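Local coordinates for protein ATP-dependent DNA helicase uvsW (Enterobacteria phage T4, PDB 1RIF) that couples ATP hydrolysis to the unwinding of duplex DNA, driving Holliday-junction branch migration and helping to reorganise stalled replication forks during phage DNA synthesis, at residues 24-29 against 50-55; 8-13 against 60-65. The protein carries 1 engineered substitution. One frame throughout, in Å; residues are numbered along the deposited sequence.

Contact 1: 24-29 against 50-55; sequences ELRDFF and RIRLLD
Arg52 reaches from strand 50-52 to the last turn of helix 19-28, where Arg26 and Asp27 receive it in a salt-bridge network. The helix runs on into strand 30-32, the antiparallel partner of 50-52, and at this junction Asp27 pairs closely with Arg52, its pairing with Arg26 being long. Beyond CB, Arg52 bends at CG (chi2 50°), and its CG lies 3.9 Å from Arg26 CG, aliphatic part against aliphatic part. NE then lies over one face of the Arg26 guanidinium, toward its rim on the NH2 side. At CZ the two groups lie face over face but tilted, planes 38° apart, with Arg26 CZ 3.5 Å above the centre of the Arg52 group. Arg26 NH1 and Arg52 NH2, both donors, approach to 2.9 Å without bonding. Their charges are probably offset by Asp27, whose OD1 takes a nearly straight bond from Arg52 NH1 at 3.0 Å, in the guanidinium plane and on the anti lone pair. Arg52 is thus gripped at its edge by Asp27 OD1 and, weakly, by Arg26 O, while a water further links NH2 to OD1. Where the helix ends, Phe29 O accepts from Leu53 N at 2.9 Å. Leu54 closes the apolar side, its CD1 lying 3.6 Å from Leu25 CB. Nearby, another water accepts from Arg26 NE and donates to Leu54 O, 2.9 Å from each.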
loop_
_atom_site.group_PDB
_atom_site.type_symbol
_atom_site.label_atom_id
_atom_site.label_comp_id
_atom_site.label_asym_id
_atom_site.label_seq_id
_atom_site.Cartn_x
_atom_site.Cartn_y
_atom_site.Cartn_z
ATOM N N GLU A 24 -15.112 12.464 18.438
ATOM C CA GLU A 24 -15.338 13.266 17.245
ATOM C C GLU A 24 -14.495 12.670 16.131
ATOM O O GLU A 24 -14.955 12.511 15.003
ATOM C CB GLU A 24 -14.924 14.705 17.502
ATOM C CG GLU A 24 -15.667 15.331 18.664
ATOM C CD GLU A 24 -15.239 16.758 18.914
ATOM O OE1 GLU A 24 -14.026 16.982 19.123
ATOM O OE2 GLU A 24 -16.115 17.654 18.900
ATOM N N LEU A 25 -13.254 12.330 16.469
ATOM C CA LEU A 25 -12.325 11.726 15.516
ATOM C C LEU A 25 -12.801 10.351 15.064
ATOM O O LEU A 25 -12.612 9.960 13.909
ATOM C CB LEU A 25 -10.945 11.582 16.154
ATOM C CG LEU A 25 -10.049 12.818 16.203
ATOM C CD1 LEU A 25 -8.900 12.574 17.168
ATOM C CD2 LEU A 25 -9.531 13.124 14.808
ATOM N N ARG A 26 -13.412 9.621 15.991
ATOM C CA ARG A 26 -13.916 8.277 15.725
ATOM C C ARG A 26 -15.083 8.297 14.750
ATOM O O ARG A 26 -15.254 7.368 13.965
ATOM C CB ARG A 26 -14.331 7.614 17.044
ATOM C CG ARG A 26 -14.921 6.230 16.894
ATOM C CD ARG A 26 -15.190 5.592 18.244
ATOM N NE ARG A 26 -15.919 4.337 18.087
ATOM C CZ ARG A 26 -17.234 4.244 17.892
ATOM N NH1 ARG A 26 -17.980 5.342 17.837
ATOM N NH2 ARG A 26 -17.801 3.050 17.731
ATOM N N ASP A 27 -15.889 9.355 14.808
ATOM C CA ASP A 27 -17.026 9.496 13.904
ATOM C C ASP A 27 -16.528 10.041 12.575
ATOM O O ASP A 27 -17.023 9.668 11.510
ATOM C CB ASP A 27 -18.081 10.450 14.481
ATOM C CG ASP A 27 -18.778 9.878 15.705
ATOM O OD1 ASP A 27 -18.771 8.635 15.866
ATOM O OD2 ASP A 27 -19.344 10.667 16.499
ATOM N N PHE A 28 -15.541 10.923 12.655
ATOM C CA PHE A 28 -14.945 11.541 11.476
ATOM C C PHE A 28 -14.360 10.461 10.561
ATOM O O PHE A 28 -14.653 10.424 9.369
ATOM C CB PHE A 28 -13.847 12.530 11.908
ATOM C CG PHE A 28 -13.174 13.247 10.761
ATOM C CD1 PHE A 28 -13.866 14.179 9.997
ATOM C CD2 PHE A 28 -11.845 12.979 10.439
ATOM C CE1 PHE A 28 -13.248 14.837 8.928
ATOM C CE2 PHE A 28 -11.215 13.633 9.370
ATOM C CZ PHE A 28 -11.920 14.562 8.615
ATOM N N PHE A 29 -13.552 9.574 11.132
ATOM C CA PHE A 29 -12.924 8.508 10.362
ATOM C C PHE A 29 -13.743 7.221 10.296
ATOM O O PHE A 29 -13.230 6.133 10.531
ATOM C CB PHE A 29 -11.530 8.215 10.921
ATOM C CG PHE A 29 -10.533 9.300 10.638
ATOM C CD1 PHE A 29 -10.074 10.134 11.660
ATOM C CD2 PHE A 29 -10.064 9.506 9.335
ATOM C CE1 PHE A 29 -9.159 11.163 11.385
ATOM C CE2 PHE A 29 -9.152 10.529 9.049
ATOM C CZ PHE A 29 -8.697 11.358 10.073
ATOM N N ARG A 50 -21.476 0.855 10.832
ATOM C CA ARG A 50 -20.419 1.749 10.373
ATOM C C ARG A 50 -19.033 1.179 10.597
ATOM O O ARG A 50 -18.765 0.532 11.608
ATOM C CB ARG A 50 -20.516 3.112 11.079
ATOM C CG ARG A 50 -21.835 3.848 10.837
ATOM C CD ARG A 50 -21.767 5.262 11.356
ATOM N NE ARG A 50 -20.803 6.071 10.610
ATOM C CZ ARG A 50 -21.073 6.706 9.472
ATOM N NH1 ARG A 50 -22.282 6.636 8.934
ATOM N NH2 ARG A 50 -20.127 7.416 8.870
ATOM N N ILE A 51 -18.155 1.431 9.636
ATOM C CA ILE A 51 -16.782 0.974 9.710
ATOM C C ILE A 51 -15.958 2.102 10.307
ATOM O O ILE A 51 -15.973 3.223 9.814
ATOM C CB ILE A 51 -16.277 0.573 8.309
ATOM C CG1 ILE A 51 -16.943 -0.751 7.914
ATOM C CG2 ILE A 51 -14.752 0.446 8.298
ATOM C CD1 ILE A 51 -16.795 -1.106 6.467
ATOM N N ARG A 52 -15.271 1.792 11.397
ATOM C CA ARG A 52 -14.441 2.752 12.121
ATOM C C ARG A 52 -12.949 2.517 11.822
ATOM O O ARG A 52 -12.374 1.505 12.229
ATOM C CB ARG A 52 -14.698 2.609 13.638
ATOM C CG ARG A 52 -15.777 3.520 14.263
ATOM C CD ARG A 52 -17.085 3.499 13.516
ATOM N NE ARG A 52 -18.252 3.906 14.307
ATOM C CZ ARG A 52 -18.519 5.135 14.764
ATOM N NH1 ARG A 52 -17.704 6.160 14.545
ATOM N NH2 ARG A 52 -19.651 5.350 15.418
ATOM N N LEU A 53 -12.323 3.441 11.101
ATOM C CA LEU A 53 -10.899 3.297 10.798
ATOM C C LEU A 53 -10.057 3.707 12.018
ATOM O O LEU A 53 -8.893 3.346 12.127
ATOM C CB LEU A 53 -10.526 4.129 9.555
ATOM C CG LEU A 53 -11.190 3.625 8.266
ATOM C CD1 LEU A 53 -10.889 4.532 7.088
ATOM C CD2 LEU A 53 -10.687 2.218 7.986
ATOM N N LEU A 54 -10.657 4.462 12.934
ATOM C CA LEU A 54 -9.975 4.877 14.160
ATOM C C LEU A 54 -10.538 3.968 15.266
ATOM O O LEU A 54 -11.680 4.139 15.682
ATOM C CB LEU A 54 -10.302 6.340 14.483
ATOM C CG LEU A 54 -9.342 7.141 15.366
ATOM C CD1 LEU A 54 -10.158 8.028 16.282
ATOM C CD2 LEU A 54 -8.435 6.221 16.178
ATOM N N ASP A 55 -9.756 2.999 15.730
ATOM C CA ASP A 55 -10.244 2.092 16.760
ATOM C C ASP A 55 -10.147 2.705 18.161
ATOM O O ASP A 55 -9.705 3.841 18.330
ATOM C CB ASP A 55 -9.482 0.755 16.699
ATOM C CG ASP A 55 -8.017 0.880 17.110
ATOM O OD1 ASP A 55 -7.578 1.998 17.437
ATOM O OD2 ASP A 55 -7.301 -0.146 17.112
HETATM O O HOH W 1 -13.771 2.687 17.032
HETATM O O HOH W 2 -13.494 5.466 13.383
HETATM O O HOH W 3 -20.922 7.274 16.486
#

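Contact 2: 8-13 against 60-65; sequences HDFSHV and LPFGLV
Phe62 and Val13 meet at about a right angle, the CG1 methyl of Val13 standing over one face of the Phe62 ring, toward its rim and 4.2 Å above the plane. Val13 lies on strand 12-16, and Phe62 opens the 3-10 turn just after its antiparallel partner 59-61, an outermost strand of the mixed four-stranded sheet in the N-terminal part of the helicase. Phe10 is turned differently: it runs side by side with Phe62 and points the same way, its CD2 4.1 Å from Phe62 CE1. The edge of the Phe62 ring, near its plane, faces Asp9 O. Phe62 has CG anti to its own nitrogen (chi1 -155°), which carries the ring back along residues 9-13, and Arg130 adds a cation-pi contact from beyond the two segments. Along the backbones, Val13 and Leu60 form a hydrogen-bonded pair with both N-H...O bonds made. His12 and Pro61 form the non-hydrogen-bonded pair, their side chains diverging, yet the imidazole still brings CD2 within 3.6 Å of Pro61 CD. One further bond, Phe62 N to Ser11 O at 2.8 Å and almost straight, extends the pairing past the proline. The bond from His12 ND1 to Ser11 OG, close to the ring plane, helps set the rotation of the imidazole. That hydroxyl in turn donates to Asp9 OD1 at 2.8 Å, an oxygen that also accepts from Ser11 N at 2.8 Å, making an Asx turn, and from His12 N at 3.2 Å.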
loop_
_atom_site.group_PDB
_atom_site.type_symbol
_atom_site.label_atom_id
_atom_site.label_comp_id
_atom_site.label_asym_id
_atom_site.label_seq_id
_atom_site.Cartn_x
_atom_site.Cartn_y
_atom_site.Cartn_z
ATOM N N HIS A 8 3.764 4.831 15.244
ATOM C CA HIS A 8 3.419 3.516 15.785
ATOM C C HIS A 8 3.482 2.571 14.577
ATOM O O HIS A 8 2.468 2.298 13.941
ATOM C CB HIS A 8 1.993 3.540 16.355
ATOM C CG HIS A 8 1.531 2.216 16.879
ATOM N ND1 HIS A 8 1.832 1.770 18.148
ATOM C CD2 HIS A 8 0.843 1.213 16.283
ATOM C CE1 HIS A 8 1.353 0.549 18.308
ATOM N NE2 HIS A 8 0.750 0.188 17.192
ATOM N N ASP A 9 4.668 2.067 14.266
ATOM C CA ASP A 9 4.892 1.212 13.092
ATOM C C ASP A 9 4.339 1.783 11.772
ATOM O O ASP A 9 3.717 2.850 11.745
ATOM C CB ASP A 9 4.429 -0.256 13.324
ATOM C CG ASP A 9 2.912 -0.450 13.308
ATOM O OD1 ASP A 9 2.186 0.265 12.586
ATOM O OD2 ASP A 9 2.449 -1.379 14.005
ATOM N N PHE A 10 4.583 1.084 10.667
ATOM C CA PHE A 10 4.140 1.580 9.371
ATOM C C PHE A 10 2.733 1.246 8.911
ATOM O O PHE A 10 2.392 1.486 7.754
ATOM C CB PHE A 10 5.150 1.183 8.292
ATOM C CG PHE A 10 6.454 1.904 8.414
ATOM C CD1 PHE A 10 7.545 1.299 9.019
ATOM C CD2 PHE A 10 6.567 3.225 7.990
ATOM C CE1 PHE A 10 8.732 2.000 9.203
ATOM C CE2 PHE A 10 7.750 3.939 8.170
ATOM C CZ PHE A 10 8.835 3.324 8.779
ATOM N N SER A 11 1.910 0.702 9.803
ATOM C CA SER A 11 0.535 0.398 9.436
ATOM C C SER A 11 -0.392 1.483 9.991
ATOM O O SER A 11 -1.348 1.889 9.324
ATOM C CB SER A 11 0.118 -0.986 9.958
ATOM O OG SER A 11 -0.025 -1.009 11.370
ATOM N N HIS A 12 -0.080 1.982 11.189
ATOM C CA HIS A 12 -0.899 3.007 11.849
ATOM C C HIS A 12 -0.105 4.042 12.628
ATOM O O HIS A 12 1.083 3.888 12.866
ATOM C CB HIS A 12 -1.861 2.371 12.865
ATOM C CG HIS A 12 -2.840 1.409 12.272
ATOM N ND1 HIS A 12 -2.493 0.131 11.889
ATOM C CD2 HIS A 12 -4.161 1.535 12.009
ATOM C CE1 HIS A 12 -3.559 -0.490 11.417
ATOM N NE2 HIS A 12 -4.585 0.341 11.480
ATOM N N VAL A 13 -0.794 5.103 13.030
ATOM C CA VAL A 13 -0.204 6.140 13.866
ATOM C C VAL A 13 -1.109 6.140 15.094
ATOM O O VAL A 13 -2.254 5.698 15.011
ATOM C CB VAL A 13 -0.235 7.541 13.207
ATOM C CG1 VAL A 13 0.788 7.605 12.085
ATOM C CG2 VAL A 13 -1.630 7.854 12.689
ATOM N N LEU A 60 -4.765 4.851 14.012
ATOM C CA LEU A 60 -5.342 5.239 12.731
ATOM C C LEU A 60 -4.451 4.760 11.583
ATOM O O LEU A 60 -3.226 4.896 11.641
ATOM C CB LEU A 60 -5.465 6.756 12.669
ATOM C CG LEU A 60 -6.016 7.325 11.367
ATOM C CD1 LEU A 60 -7.532 7.309 11.405
ATOM C CD2 LEU A 60 -5.501 8.734 11.183
ATOM N N PRO A 61 -5.044 4.173 10.532
ATOM C CA PRO A 61 -4.143 3.742 9.461
ATOM C C PRO A 61 -3.248 4.899 8.990
ATOM O O PRO A 61 -3.716 6.020 8.764
ATOM C CB PRO A 61 -5.096 3.201 8.382
ATOM C CG PRO A 61 -6.463 3.642 8.805
ATOM C CD PRO A 61 -6.413 3.695 10.298
ATOM N N PHE A 62 -1.953 4.604 8.882
ATOM C CA PHE A 62 -0.925 5.569 8.489
ATOM C C PHE A 62 -1.333 6.485 7.340
ATOM O O PHE A 62 -1.261 7.709 7.457
ATOM C CB PHE A 62 0.350 4.811 8.112
ATOM C CG PHE A 62 1.611 5.611 8.253
ATOM C CD1 PHE A 62 2.587 5.224 9.163
ATOM C CD2 PHE A 62 1.847 6.722 7.454
ATOM C CE1 PHE A 62 3.786 5.931 9.270
ATOM C CE2 PHE A 62 3.047 7.440 7.553
ATOM C CZ PHE A 62 4.014 7.039 8.461
ATOM N N GLY A 63 -1.768 5.884 6.236
ATOM C CA GLY A 63 -2.168 6.642 5.065
ATOM C C GLY A 63 -3.148 7.784 5.248
ATOM O O GLY A 63 -3.232 8.651 4.384
ATOM N N LEU A 64 -3.879 7.802 6.362
ATOM C CA LEU A 64 -4.875 8.847 6.619
ATOM C C LEU A 64 -4.412 10.031 7.478
ATOM O O LEU A 64 -5.197 10.935 7.777
ATOM C CB LEU A 64 -6.120 8.213 7.255
ATOM C CG LEU A 64 -7.019 7.373 6.343
ATOM C CD1 LEU A 64 -7.916 6.479 7.177
ATOM C CD2 LEU A 64 -7.836 8.297 5.453
ATOM N N VAL A 65 -3.144 10.036 7.870
ATOM C CA VAL A 65 -2.623 11.119 8.693
ATOM C C VAL A 65 -2.936 12.486 8.087
ATOM O O VAL A 65 -3.363 13.403 8.787
ATOM C CB VAL A 65 -1.093 10.986 8.873
ATOM C CG1 VAL A 65 -0.565 12.114 9.738
ATOM C CG2 VAL A 65 -0.765 9.658 9.512
#

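Overall arrangement
From the N terminus the chain first passes residues 8-13 and enters strand 12-16, then helix 19-28, whose end supplies one side of contact 1. It continues through strand 30-32 and helix 40-43 before strand 50-52 and the residues after it close the smaller loop. Only then does strand 59-61 return to close the larger one, so contact 1 is nested inside contact 2. The two touch directly: Phe29 packs on Leu60, and Leu53 on Pro61 and Leu64. The helix and its two-stranded antiparallel sheet are thereby fastened to the four-stranded sheet, while Met270, from helix 269-276, meets Phe29, Leu53 and Leu64 alike.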